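Local atomic coordinates of sensor protein (Geobacter sulfurreducens, PDB entry 3H7M), a protein that probably acts as a membrane-bound sensor histidine kinase that uses ATP to phosphorylate a histidine, represented here by its sensor domain, which resembles periplasmic solute-binding proteins. Residues Ala43-Val47 and Met48-Val52; Thr146-Asp149 and Ala150-Leu154; Met170-Ile173 and Arg174-Leu178; Ala196-Gln199 and Gly200-Glu203; Gly219-Glu222 and Ala223-Lys227. One frame throughout, in Å; residues are numbered along the deposited sequence.

Contact 1: Ala43-Val47 and Met48-Val52; sequences AIAEV and MGMTV
A45 and M50 are tied together through the backbone at the point where helix 36-48 runs out. The amide of M50 reaches back five residues, its N 2.8 Å from A45 O, and lies in the carbonyl plane on a lone pair of that oxygen. One residue earlier in the helix, M48 N donates to I44 O at 2.9 Å in the regular i to i-4 pattern. Between the two donors sits G49, whose positive phi (64°) turns the chain out of the helical path. This is a Schellman motif, and it directs M50-V52 into strand 52-57, an outermost strand of the mixed sheet in this domain of the solute-binding-protein family. The backbone of T51 is already bonded to I13, at the start of the adjoining strand 13-18.

Most of the apolar contacts involve I44 and A45. I44 runs alongside both methionines, all pointing the same way: its CG2 methyl meets M50 CE at 3.3 Å and M48 CG at 4.0 Å. M50 is straight as far as SD and then bends (chi3 -85°), which folds CE back over the helix to within 3.6 Å of A45 CA. The CB of A45 packs against V52 CG1, 3.9 Å away. Helix 202-218 covers this surface: F208 and L215 pack on I44, and R207 touches M50. A separate apolar pair forms where M48, bent at both chi2 and chi3, curls so that SD comes 3.8 Å from V47 CG2.

Contact 2: Thr146-Asp149 and Ala150-Leu154; sequences TPAD and ALRLL
R152 lies back along the first turn of helix 147-155, its guanidinium spread over the CB of A148 and its edge turned to D149. The A148 methyl stands 3.8 Å from the guanidinium plane, beneath the centre of the group. At the edge, NH1 donates to D149 OD1 at 3.0 Å in a salt bridge. The fit is uneven: the oxygen is almost exactly in the guanidinium plane, yet NH1 comes from above the carboxylate, 62° out of its plane, and the two flat groups are turned 68° against each other. An extended chain from CG to NE carries the R152 head back toward the N-terminal end of the helix.

T146 is the N-cap residue. Its OG1 accepts from D149 N at 2.9 Å and donates weakly to D149 OD2 at 3.3 Å, so the carboxylate is held at one oxygen by the cap and at the other by the arginine. Its negative charge near the helix start is probably favourable to the helix dipole. Regular backbone bonds run beneath, among them R152 N to A148 O.

The guanidinium has a second partner: N176, just beyond the end of helix 166-175, accepts from NH2 through its OD1. On the inner side of the helix, P147, A150 and L151 pack on V164 of strand 161-165, A150 also touches T144 of strand 141-144, and L151 reaches L181 of strand 181-198.

Contact 3: Met170-Ile173 and Arg174-Leu178; sequences MYII and RENRL
I173 and L178 meet in a local C-terminal cap, a Schellman motif that closes helix 166-175 at the surface of the domain. L178 N returns to I173 O at 2.9 Å, in the carbonyl plane on a lone pair, while R177 N bonds weakly to R174 O. R177 takes positive phi (48°) as the C-prime residue, reversing the chain so that L178 falls back on the last turn. There its CB lies 4.4 Å from I173 CG1, and its CD1 is near I172 CG2.

N176, the first residue to leave helical angles, still gives its N to I172 O. Its side chain runs beside that of I172, with OD1, whose polar partner is R152, 3.7 Å from I172 CG2. I172 also packs against helix 147-155. I173, about a quarter turn round the helix, packs on F101 of strand 87-103.

On the exposed side, Y171 sends its OH to L229 O. R174, with CG anti to its own N (chi1 178°), bends at chi3 toward the tyrosine. A water in the guanidinium plane completes the link, accepting from R174 NE at 3.0 Å and donating to Y171 O at 2.9 Å.

Contact 4: Ala196-Gln199 and Gly200-Glu203; sequences AVRQ and GDAE. With NA (sodium ion), chain B.
R198 and D201 are the end residues of a type II beta turn that leads from strand 181-198 into helix 202-218. Across it R198 O and D201 N lie 3.2 Å apart. G200 occupies the third position with positive phi (75°), as suits glycine in a turn of this type, and its N is hydrogen-bonded to D88 OD2. D201 then serves as N-cap of the helix, with a weak bond from L204 N to its OD2.

The D201 side chain points back at the strand end, its CB 3.2 Å from R198 O. A water joins the two residues, accepting from R198 N at 2.6 Å and donating to D201 OD1 at 3.1 Å; it also sits 3.4 Å above the guanidinium plane of R198, over its centre. The opposite charges of R198 and D201 are near, NH2 to OD1 4.1 Å, but that oxygen is well out of the guanidinium plane and no N-H points to it. The arginine spends NH1 instead on the carbonyls of V71 and L66.

Q199 swings the other way. Its chi1 (-166°) sends the chain away from its own amide, and a bend at chi2 brings OE1 to the sodium ion at 2.9 Å. A water at 3.0 Å from the sodium, A84 O and D88 OD1 are the other ligands, so the strand-to-helix turn contributes one protein ligand, Q199 OE1, to a sodium site at the surface.

Contact 5: Gly219-Glu222 and Ala223-Lys227; sequences GQYE and AIRAK
E222 OE1 lies at the edge of the R225 guanidinium, between NE and NH2, which grip it side-on. NH2 is 2.8 Å and NE 3.0 Å from that one oxygen; both meet it on the syn side, one from each face of the carboxylate plane. The two flat groups stand nearly perpendicular, 84° apart. E222 folds back on itself to get there, bending at chi2 (-56°), and this places OE2 in the plane of the Y221 ring, at its edge. The same ring crosses R225 obliquely, its plane 40° from the guanidinium. Y221 CE2 also lies near the guanidinium plane, at its edge, 4.0 Å from R225 NE, and Y221 OH is 3.9 Å from R225 CD. R216 makes a cation-pi contact with the ring.

R225 is shared beyond the helix: NH2 also forms a salt bridge to E233, and NH1 bonds to V231 O. E233 also brings a like charge close to E222 OE2, which the arginine probably offsets.

G219 is the N-cap just before helix 220-227, and its O receives A223 N at 3.1 Å. The helix lies against helix 36-48, with I224 on L40 and A43, and against L215 of helix 202-218, while Y221 OH bonds to H93 O of strand 87-103.

Overall arrangement
From the N terminus, contact 1 closes the turn from helix 36-48 into strand 52-57, contact 2 starts helix 147-155, contact 3 ends helix 166-175, contact 4 turns strand 181-198 into helix 202-218, and contact 5 opens helix 220-227. All are local and in series, so none nests or crosses. They meet in space in two pairs. Contacts 2 and 3 join through R152 and N176 and through A148 against I172, tying two helices together. Contact 1, on the opposite side of the chain's centre from contact 2, touches contact 5 through A43 against Q220 and I224. Contact 4, centred about 17 Å from the centre of contact 1, starts the helix that packs on it.

Contact 1: Ala43-Val47 and Met48-Val52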
loop_
_atom_site.group_PDB
_atom_site.type_symbol
_atom_site.label_atom_id
_atom_site.label_comp_id
_atom_site.label_asym_id
_atom_site.label_seq_id
_atom_site.Cartn_x
_atom_site.Cartn_y
_atom_site.Cartn_z
ATOM N N ALA A 43 17.873 0.533 0.581
ATOM C CA ALA A 43 18.829 -0.077 -0.325
ATOM C C ALA A 43 19.085 0.849 -1.510
ATOM O O ALA A 43 20.218 0.990 -1.947
ATOM C CB ALA A 43 18.346 -1.441 -0.809
ATOM N N ILE A 44 18.033 1.482 -2.017
ATOM C CA ILE A 44 18.161 2.388 -3.150
ATOM C C ILE A 44 19.018 3.598 -2.749
ATOM O O ILE A 44 19.902 4.022 -3.497
ATOM C CB ILE A 44 16.765 2.866 -3.616
ATOM C CG1 ILE A 44 16.091 1.776 -4.453
ATOM C CG2 ILE A 44 16.876 4.169 -4.386
ATOM C CD1 ILE A 44 14.691 2.158 -4.941
ATOM N N ALA A 45 18.751 4.138 -1.564
ATOM C CA ALA A 45 19.482 5.292 -1.053
ATOM C C ALA A 45 20.943 4.946 -1.035
ATOM O O ALA A 45 21.803 5.759 -1.345
ATOM C CB ALA A 45 19.035 5.611 0.337
ATOM N N GLU A 46 21.223 3.706 -0.688
ATOM C CA GLU A 46 22.596 3.312 -0.624
ATOM C C GLU A 46 23.264 3.210 -1.973
ATOM O O GLU A 46 24.402 3.632 -2.101
ATOM C CB GLU A 46 22.755 2.002 0.129
ATOM C CG GLU A 46 24.182 1.618 0.255
ATOM C CD GLU A 46 24.409 0.575 1.292
ATOM O OE1 GLU A 46 23.700 -0.454 1.257
ATOM O OE2 GLU A 46 25.308 0.778 2.133
ATOM N N VAL A 47 22.600 2.673 -2.991
ATOM C CA VAL A 47 23.312 2.581 -4.262
ATOM C C VAL A 47 23.361 3.920 -5.007
ATOM O O VAL A 47 24.271 4.157 -5.778
ATOM C CB VAL A 47 22.721 1.504 -5.209
ATOM C CG1 VAL A 47 22.520 0.188 -4.454
ATOM C CG2 VAL A 47 21.444 1.997 -5.816
ATOM N N MET A 48 22.393 4.789 -4.759
ATOM C CA MET A 48 22.336 6.088 -5.428
ATOM C C MET A 48 23.043 7.190 -4.641
ATOM O O MET A 48 23.049 8.354 -5.052
ATOM C CB MET A 48 20.878 6.514 -5.655
ATOM C CG MET A 48 20.059 5.538 -6.463
ATOM S SD MET A 48 20.897 5.039 -7.956
ATOM C CE MET A 48 20.949 6.652 -8.821
ATOM N N GLY A 49 23.629 6.818 -3.511
ATOM C CA GLY A 49 24.315 7.799 -2.692
ATOM C C GLY A 49 23.398 8.874 -2.132
ATOM O O GLY A 49 23.800 10.022 -2.010
ATOM N N MET A 50 22.164 8.512 -1.797
ATOM C CA MET A 50 21.201 9.461 -1.234
ATOM C C MET A 50 21.144 9.397 0.278
ATOM O O MET A 50 21.574 8.430 0.912
ATOM C CB MET A 50 19.774 9.168 -1.692
ATOM C CG MET A 50 19.449 9.355 -3.139
ATOM S SD MET A 50 17.687 8.963 -3.364
ATOM C CE MET A 50 17.797 7.242 -3.567
ATOM N N THR A 51 20.577 10.444 0.850
ATOM C CA THR A 51 20.367 10.501 2.278
ATOM C C THR A 51 18.862 10.661 2.378
ATOM O O THR A 51 18.276 11.550 1.747
ATOM C CB THR A 51 21.076 11.693 2.905
ATOM O OG1 THR A 51 22.402 11.297 3.276
ATOM C CG2 THR A 51 20.323 12.177 4.139
ATOM N N VAL A 52 18.232 9.797 3.157
ATOM C CA VAL A 52 16.784 9.836 3.285
ATOM C C VAL A 52 16.286 9.940 4.720
ATOM O O VAL A 52 16.920 9.448 5.648
ATOM C CB VAL A 52 16.158 8.565 2.672
ATOM C CG1 VAL A 52 16.494 8.463 1.205
ATOM C CG2 VAL A 52 16.677 7.332 3.406
#

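Contact 2: Thr146-Asp149 and Ala150-Leu154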
loop_
_atom_site.group_PDB
_atom_site.type_symbol
_atom_site.label_atom_id
_atom_site.label_comp_id
_atom_site.label_asym_id
_atom_site.label_seq_id
_atom_site.Cartn_x
_atom_site.Cartn_y
_atom_site.Cartn_z
ATOM N N THR A 146 -7.451 2.772 8.240
ATOM C CA THR A 146 -6.452 1.771 7.858
ATOM C C THR A 146 -7.145 0.511 7.449
ATOM O O THR A 146 -8.283 0.267 7.829
ATOM C CB THR A 146 -5.540 1.363 9.029
ATOM O OG1 THR A 146 -6.304 0.576 9.965
ATOM C CG2 THR A 146 -4.942 2.609 9.725
ATOM N N PRO A 147 -6.464 -0.325 6.672
ATOM C CA PRO A 147 -7.119 -1.571 6.276
ATOM C C PRO A 147 -7.392 -2.468 7.502
ATOM O O PRO A 147 -8.399 -3.179 7.550
ATOM C CB PRO A 147 -6.132 -2.195 5.290
ATOM C CG PRO A 147 -4.814 -1.545 5.619
ATOM C CD PRO A 147 -5.169 -0.146 5.997
ATOM N N ALA A 148 -6.500 -2.414 8.492
ATOM C CA ALA A 148 -6.655 -3.218 9.698
ATOM C C ALA A 148 -7.950 -2.809 10.406
ATOM O O ALA A 148 -8.674 -3.665 10.923
ATOM C CB ALA A 148 -5.445 -3.038 10.623
ATOM N N ASP A 149 -8.254 -1.511 10.420
ATOM C CA ASP A 149 -9.496 -1.070 11.046
ATOM C C ASP A 149 -10.664 -1.670 10.292
ATOM O O ASP A 149 -11.694 -1.998 10.872
ATOM C CB ASP A 149 -9.610 0.443 11.060
ATOM C CG ASP A 149 -8.908 1.043 12.236
ATOM O OD1 ASP A 149 -8.984 0.417 13.317
ATOM O OD2 ASP A 149 -8.299 2.123 12.099
ATOM N N ALA A 150 -10.497 -1.839 8.992
ATOM C CA ALA A 150 -11.564 -2.451 8.231
ATOM C C ALA A 150 -11.741 -3.891 8.720
ATOM O O ALA A 150 -12.853 -4.338 8.969
ATOM C CB ALA A 150 -11.227 -2.454 6.750
ATOM N N LEU A 151 -10.631 -4.615 8.837
ATOM C CA LEU A 151 -10.671 -6.005 9.253
ATOM C C LEU A 151 -11.150 -6.195 10.704
ATOM O O LEU A 151 -11.760 -7.200 11.035
ATOM C CB LEU A 151 -9.298 -6.639 9.016
ATOM C CG LEU A 151 -8.937 -6.685 7.517
ATOM C CD1 LEU A 151 -7.526 -7.200 7.317
ATOM C CD2 LEU A 151 -9.915 -7.592 6.764
ATOM N N ARG A 152 -10.900 -5.217 11.559
ATOM C CA ARG A 152 -11.347 -5.318 12.930
ATOM C C ARG A 152 -12.858 -5.253 12.977
ATOM O O ARG A 152 -13.488 -6.001 13.710
ATOM C CB ARG A 152 -10.757 -4.188 13.766
ATOM C CG ARG A 152 -9.301 -4.400 14.063
ATOM C CD ARG A 152 -8.604 -3.159 14.552
ATOM N NE ARG A 152 -7.160 -3.395 14.622
ATOM C CZ ARG A 152 -6.227 -2.476 14.381
ATOM N NH1 ARG A 152 -6.580 -1.251 14.043
ATOM N NH2 ARG A 152 -4.940 -2.778 14.493
ATOM N N LEU A 153 -13.439 -4.349 12.192
ATOM C CA LEU A 153 -14.889 -4.180 12.166
ATOM C C LEU A 153 -15.520 -5.457 11.661
ATOM O O LEU A 153 -16.517 -5.927 12.190
ATOM C CB LEU A 153 -15.285 -3.028 11.255
ATOM C CG LEU A 153 -16.797 -2.776 11.233
ATOM C CD1 LEU A 153 -17.216 -2.157 12.546
ATOM C CD2 LEU A 153 -17.160 -1.843 10.086
ATOM N N LEU A 154 -14.939 -6.027 10.625
ATOM C CA LEU A 154 -15.474 -7.268 10.122
ATOM C C LEU A 154 -15.412 -8.339 11.221
ATOM O O LEU A 154 -16.371 -9.076 11.459
ATOM C CB LEU A 154 -14.639 -7.724 8.951
ATOM C CG LEU A 154 -15.055 -9.028 8.294
ATOM C CD1 LEU A 154 -16.420 -8.846 7.584
ATOM C CD2 LEU A 154 -13.965 -9.423 7.293
#

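Contact 3: Met170-Ile173 and Arg174-Leu178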
loop_
_atom_site.group_PDB
_atom_site.type_symbol
_atom_site.label_atom_id
_atom_site.label_comp_id
_atom_site.label_asym_id
_atom_site.label_seq_id
_atom_site.Cartn_x
_atom_site.Cartn_y
_atom_site.Cartn_z
ATOM N N MET A 170 -3.560 -10.717 5.357
ATOM C CA MET A 170 -3.030 -11.856 6.072
ATOM C C MET A 170 -2.099 -11.415 7.194
ATOM O O MET A 170 -2.190 -11.919 8.301
ATOM C CB MET A 170 -2.303 -12.771 5.103
ATOM C CG MET A 170 -3.195 -13.231 3.946
ATOM S SD MET A 170 -4.870 -13.697 4.526
ATOM C CE MET A 170 -4.598 -15.351 5.137
ATOM N N TYR A 171 -1.212 -10.464 6.931
ATOM C CA TYR A 171 -0.311 -10.026 7.991
ATOM C C TYR A 171 -1.075 -9.450 9.142
ATOM O O TYR A 171 -0.727 -9.655 10.296
ATOM C CB TYR A 171 0.691 -8.982 7.505
ATOM C CG TYR A 171 1.879 -9.608 6.812
ATOM C CD1 TYR A 171 1.774 -10.111 5.516
ATOM C CD2 TYR A 171 3.106 -9.727 7.465
ATOM C CE1 TYR A 171 2.870 -10.719 4.879
ATOM C CE2 TYR A 171 4.205 -10.331 6.839
ATOM C CZ TYR A 171 4.080 -10.822 5.548
ATOM O OH TYR A 171 5.160 -11.413 4.936
ATOM N N ILE A 172 -2.131 -8.721 8.826
ATOM C CA ILE A 172 -2.922 -8.106 9.861
ATOM C C ILE A 172 -3.709 -9.136 10.663
ATOM O O ILE A 172 -3.858 -9.011 11.871
ATOM C CB ILE A 172 -3.883 -7.077 9.253
ATOM C CG1 ILE A 172 -3.089 -5.850 8.797
ATOM C CG2 ILE A 172 -4.906 -6.660 10.270
ATOM C CD1 ILE A 172 -3.870 -4.887 7.904
ATOM N N ILE A 173 -4.196 -10.160 9.979
ATOM C CA ILE A 173 -4.984 -11.167 10.635
ATOM C C ILE A 173 -4.138 -11.845 11.685
ATOM O O ILE A 173 -4.615 -12.138 12.782
ATOM C CB ILE A 173 -5.519 -12.192 9.622
ATOM C CG1 ILE A 173 -6.748 -11.618 8.923
ATOM C CG2 ILE A 173 -5.889 -13.482 10.319
ATOM C CD1 ILE A 173 -7.257 -12.500 7.809
ATOM N N ARG A 174 -2.875 -12.068 11.350
ATOM C CA ARG A 174 -1.956 -12.713 12.267
ATOM C C ARG A 174 -1.568 -11.796 13.420
ATOM O O ARG A 174 -1.637 -12.171 14.581
ATOM C CB ARG A 174 -0.695 -13.143 11.535
ATOM C CG ARG A 174 0.305 -13.782 12.462
ATOM C CD ARG A 174 1.532 -14.282 11.746
ATOM N NE ARG A 174 2.435 -13.189 11.422
ATOM C CZ ARG A 174 3.633 -13.369 10.884
ATOM N NH1 ARG A 174 4.051 -14.604 10.628
ATOM N NH2 ARG A 174 4.398 -12.324 10.577
ATOM N N GLU A 175 -1.188 -10.578 13.100
ATOM C CA GLU A 175 -0.763 -9.658 14.126
ATOM C C GLU A 175 -1.834 -9.247 15.118
ATOM O O GLU A 175 -1.602 -9.174 16.330
ATOM C CB GLU A 175 -0.172 -8.406 13.488
ATOM C CG GLU A 175 0.052 -7.289 14.488
ATOM C CD GLU A 175 1.138 -6.331 14.059
ATOM O OE1 GLU A 175 2.296 -6.786 13.984
ATOM O OE2 GLU A 175 0.843 -5.141 13.797
ATOM N N ASN A 176 -3.008 -8.949 14.602
ATOM C CA ASN A 176 -4.081 -8.514 15.464
ATOM C C ASN A 176 -4.968 -9.687 15.853
ATOM O O ASN A 176 -6.046 -9.483 16.350
ATOM C CB ASN A 176 -4.888 -7.421 14.761
ATOM C CG ASN A 176 -4.116 -6.114 14.654
ATOM O OD1 ASN A 176 -4.160 -5.433 13.635
ATOM N ND2 ASN A 176 -3.413 -5.760 15.712
ATOM N N ARG A 177 -4.514 -10.909 15.583
ATOM C CA ARG A 177 -5.267 -12.090 15.956
ATOM C C ARG A 177 -6.758 -12.108 15.588
ATOM O O ARG A 177 -7.607 -12.466 16.404
ATOM C CB ARG A 177 -5.108 -12.312 17.460
ATOM C CG ARG A 177 -3.709 -12.721 17.815
ATOM C CD ARG A 177 -3.529 -12.944 19.288
ATOM N NE ARG A 177 -2.137 -13.237 19.572
ATOM C CZ ARG A 177 -1.636 -13.395 20.788
ATOM N NH1 ARG A 177 -2.419 -13.291 21.862
ATOM N NH2 ARG A 177 -0.341 -13.655 20.924
ATOM N N LEU A 178 -7.071 -11.728 14.360
ATOM C CA LEU A 178 -8.455 -11.747 13.886
ATOM C C LEU A 178 -8.659 -13.119 13.290
ATOM O O LEU A 178 -8.844 -13.262 12.079
ATOM C CB LEU A 178 -8.628 -10.706 12.812
ATOM C CG LEU A 178 -8.141 -9.355 13.307
ATOM C CD1 LEU A 178 -8.417 -8.320 12.223
ATOM C CD2 LEU A 178 -8.860 -8.996 14.598
HETATM O O HOH W 1 2.009 -10.276 11.125
#

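Contact 4: Ala196-Gln199 and Gly200-Glu203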
loop_
_atom_site.group_PDB
_atom_site.type_symbol
_atom_site.label_atom_id
_atom_site.label_comp_id
_atom_site.label_asym_id
_atom_site.label_seq_id
_atom_site.Cartn_x
_atom_site.Cartn_y
_atom_site.Cartn_z
ATOM N N ALA A 196 6.662 7.226 -6.149
ATOM C CA ALA A 196 6.013 8.316 -6.841
ATOM C C ALA A 196 6.538 9.640 -6.266
ATOM O O ALA A 196 6.826 9.739 -5.067
ATOM C CB ALA A 196 4.526 8.215 -6.671
ATOM N N VAL A 197 6.682 10.636 -7.141
ATOM C CA VAL A 197 7.166 11.974 -6.783
ATOM C C VAL A 197 6.285 13.029 -7.444
ATOM O O VAL A 197 5.498 12.702 -8.332
ATOM C CB VAL A 197 8.609 12.197 -7.270
ATOM C CG1 VAL A 197 9.588 11.543 -6.316
ATOM C CG2 VAL A 197 8.777 11.616 -8.671
ATOM N N ARG A 198 6.422 14.285 -7.018
ATOM C CA ARG A 198 5.630 15.392 -7.575
ATOM C C ARG A 198 5.699 15.467 -9.093
ATOM O O ARG A 198 6.759 15.272 -9.679
ATOM C CB ARG A 198 6.094 16.737 -7.004
ATOM C CG ARG A 198 5.596 17.040 -5.599
ATOM C CD ARG A 198 6.028 18.425 -5.129
ATOM N NE ARG A 198 7.473 18.525 -4.960
ATOM C CZ ARG A 198 8.167 17.870 -4.034
ATOM N NH1 ARG A 198 7.547 17.064 -3.184
ATOM N NH2 ARG A 198 9.485 18.014 -3.960
ATOM N N GLN A 199 4.563 15.755 -9.721
ATOM C CA GLN A 199 4.476 15.878 -11.180
ATOM C C GLN A 199 5.607 16.767 -11.701
ATOM O O GLN A 199 5.838 17.852 -11.171
ATOM C CB GLN A 199 3.131 16.504 -11.564
ATOM C CG GLN A 199 2.756 16.397 -13.039
ATOM C CD GLN A 199 1.657 15.379 -13.268
ATOM O OE1 GLN A 199 1.912 14.176 -13.359
ATOM N NE2 GLN A 199 0.419 15.856 -13.340
ATOM N N GLY A 200 6.316 16.299 -12.723
ATOM C CA GLY A 200 7.414 17.073 -13.294
ATOM C C GLY A 200 8.717 17.155 -12.504
ATOM O O GLY A 200 9.433 18.152 -12.586
ATOM N N ASP A 201 9.033 16.113 -11.742
ATOM C CA ASP A 201 10.256 16.101 -10.956
ATOM C C ASP A 201 11.163 15.005 -11.478
ATOM O O ASP A 201 11.833 14.317 -10.717
ATOM C CB ASP A 201 9.934 15.866 -9.484
ATOM C CG ASP A 201 11.136 16.072 -8.588
ATOM O OD1 ASP A 201 10.950 16.263 -7.365
ATOM O OD2 ASP A 201 12.272 16.039 -9.105
ATOM N N ALA A 202 11.177 14.869 -12.799
ATOM C CA ALA A 202 11.971 13.857 -13.497
ATOM C C ALA A 202 13.334 13.521 -12.896
ATOM O O ALA A 202 13.859 12.431 -13.120
ATOM C CB ALA A 202 12.147 14.258 -14.969
ATOM N N GLU A 203 13.921 14.444 -12.149
ATOM C CA GLU A 203 15.223 14.167 -11.568
ATOM C C GLU A 203 15.042 13.067 -10.525
ATOM O O GLU A 203 15.519 11.933 -10.692
ATOM C CB GLU A 203 15.784 15.432 -10.920
ATOM C CG GLU A 203 17.271 15.647 -11.148
ATOM C CD GLU A 203 18.142 14.787 -10.256
ATOM O OE1 GLU A 203 18.016 13.543 -10.315
ATOM O OE2 GLU A 203 18.959 15.360 -9.499
HETATM NA NA NA B . 2.435 11.592 -14.496
HETATM O O HOH W 2 8.634 14.891 -5.787
HETATM O O HOH W 3 1.224 13.425 -16.519
#

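Contact 5: Gly219-Glu222 and Ala223-Lys227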
loop_
_atom_site.group_PDB
_atom_site.type_symbol
_atom_site.label_atom_id
_atom_site.label_comp_id
_atom_site.label_asym_id
_atom_site.label_seq_id
_atom_site.Cartn_x
_atom_site.Cartn_y
_atom_site.Cartn_z
ATOM N N GLY A 219 20.486 -8.518 -7.900
ATOM C CA GLY A 219 19.945 -9.598 -7.087
ATOM C C GLY A 219 19.536 -9.129 -5.697
ATOM O O GLY A 219 18.919 -9.875 -4.935
ATOM N N GLN A 220 19.847 -7.883 -5.361
ATOM C CA GLN A 220 19.521 -7.389 -4.029
ATOM C C GLN A 220 18.016 -7.246 -3.888
ATOM O O GLN A 220 17.468 -7.423 -2.801
ATOM C CB GLN A 220 20.215 -6.042 -3.760
ATOM C CG GLN A 220 20.574 -5.847 -2.305
ATOM C CD GLN A 220 21.109 -4.456 -1.985
ATOM O OE1 GLN A 220 21.852 -3.837 -2.777
ATOM N NE2 GLN A 220 20.747 -3.960 -0.799
ATOM N N TYR A 221 17.355 -6.900 -4.990
ATOM C CA TYR A 221 15.900 -6.747 -4.994
ATOM C C TYR A 221 15.216 -8.041 -4.544
ATOM O O TYR A 221 14.367 -8.029 -3.652
ATOM C CB TYR A 221 15.394 -6.427 -6.393
ATOM C CG TYR A 221 13.890 -6.506 -6.500
ATOM C CD1 TYR A 221 13.096 -5.458 -6.068
ATOM C CD2 TYR A 221 13.261 -7.635 -7.042
ATOM C CE1 TYR A 221 11.721 -5.501 -6.175
ATOM C CE2 TYR A 221 11.884 -7.702 -7.151
ATOM C CZ TYR A 221 11.115 -6.625 -6.719
ATOM O OH TYR A 221 9.746 -6.639 -6.862
ATOM N N GLU A 222 15.572 -9.155 -5.177
ATOM C CA GLU A 222 14.961 -10.423 -4.814
ATOM C C GLU A 222 15.336 -10.811 -3.381
ATOM O O GLU A 222 14.516 -11.366 -2.653
ATOM C CB GLU A 222 15.389 -11.533 -5.785
ATOM C CG GLU A 222 14.909 -11.339 -7.233
ATOM C CD GLU A 222 13.395 -11.186 -7.372
ATOM O OE1 GLU A 222 12.644 -11.601 -6.448
ATOM O OE2 GLU A 222 12.959 -10.659 -8.425
ATOM N N ALA A 223 16.570 -10.513 -2.979
ATOM C CA ALA A 223 17.027 -10.834 -1.628
ATOM C C ALA A 223 16.134 -10.144 -0.635
ATOM O O ALA A 223 15.726 -10.736 0.362
ATOM C CB ALA A 223 18.463 -10.380 -1.412
ATOM N N ILE A 224 15.813 -8.888 -0.916
ATOM C CA ILE A 224 14.950 -8.151 -0.013
ATOM C C ILE A 224 13.537 -8.689 -0.082
ATOM O O ILE A 224 12.888 -8.884 0.953
ATOM C CB ILE A 224 14.949 -6.661 -0.341
ATOM C CG1 ILE A 224 16.343 -6.069 -0.057
ATOM C CG2 ILE A 224 13.908 -5.955 0.506
ATOM C CD1 ILE A 224 16.587 -4.677 -0.619
ATOM N N ARG A 225 13.059 -8.950 -1.297
ATOM C CA ARG A 225 11.700 -9.448 -1.456
ATOM C C ARG A 225 11.493 -10.814 -0.818
ATOM O O ARG A 225 10.463 -11.060 -0.209
ATOM C CB ARG A 225 11.290 -9.524 -2.932
ATOM C CG ARG A 225 9.808 -9.871 -3.120
ATOM C CD ARG A 225 9.363 -9.777 -4.571
ATOM N NE ARG A 225 9.988 -10.789 -5.410
ATOM C CZ ARG A 225 9.553 -12.038 -5.510
ATOM N NH1 ARG A 225 8.485 -12.428 -4.819
ATOM N NH2 ARG A 225 10.172 -12.891 -6.317
ATOM N N ALA A 226 12.462 -11.704 -0.951
ATOM C CA ALA A 226 12.301 -13.035 -0.385
ATOM C C ALA A 226 12.063 -12.977 1.128
ATOM O O ALA A 226 11.434 -13.858 1.693
ATOM C CB ALA A 226 13.525 -13.886 -0.699
ATOM N N LYS A 227 12.569 -11.929 1.773
ATOM C CA LYS A 227 12.411 -11.768 3.216
ATOM C C LYS A 227 10.941 -11.684 3.615
ATOM O O LYS A 227 10.516 -12.304 4.598
ATOM C CB LYS A 227 13.150 -10.506 3.687
ATOM C CG LYS A 227 12.983 -10.157 5.167
ATOM C CD LYS A 227 13.869 -8.966 5.548
ATOM C CE LYS A 227 13.810 -8.631 7.044
ATOM N NZ LYS A 227 14.705 -7.479 7.355
#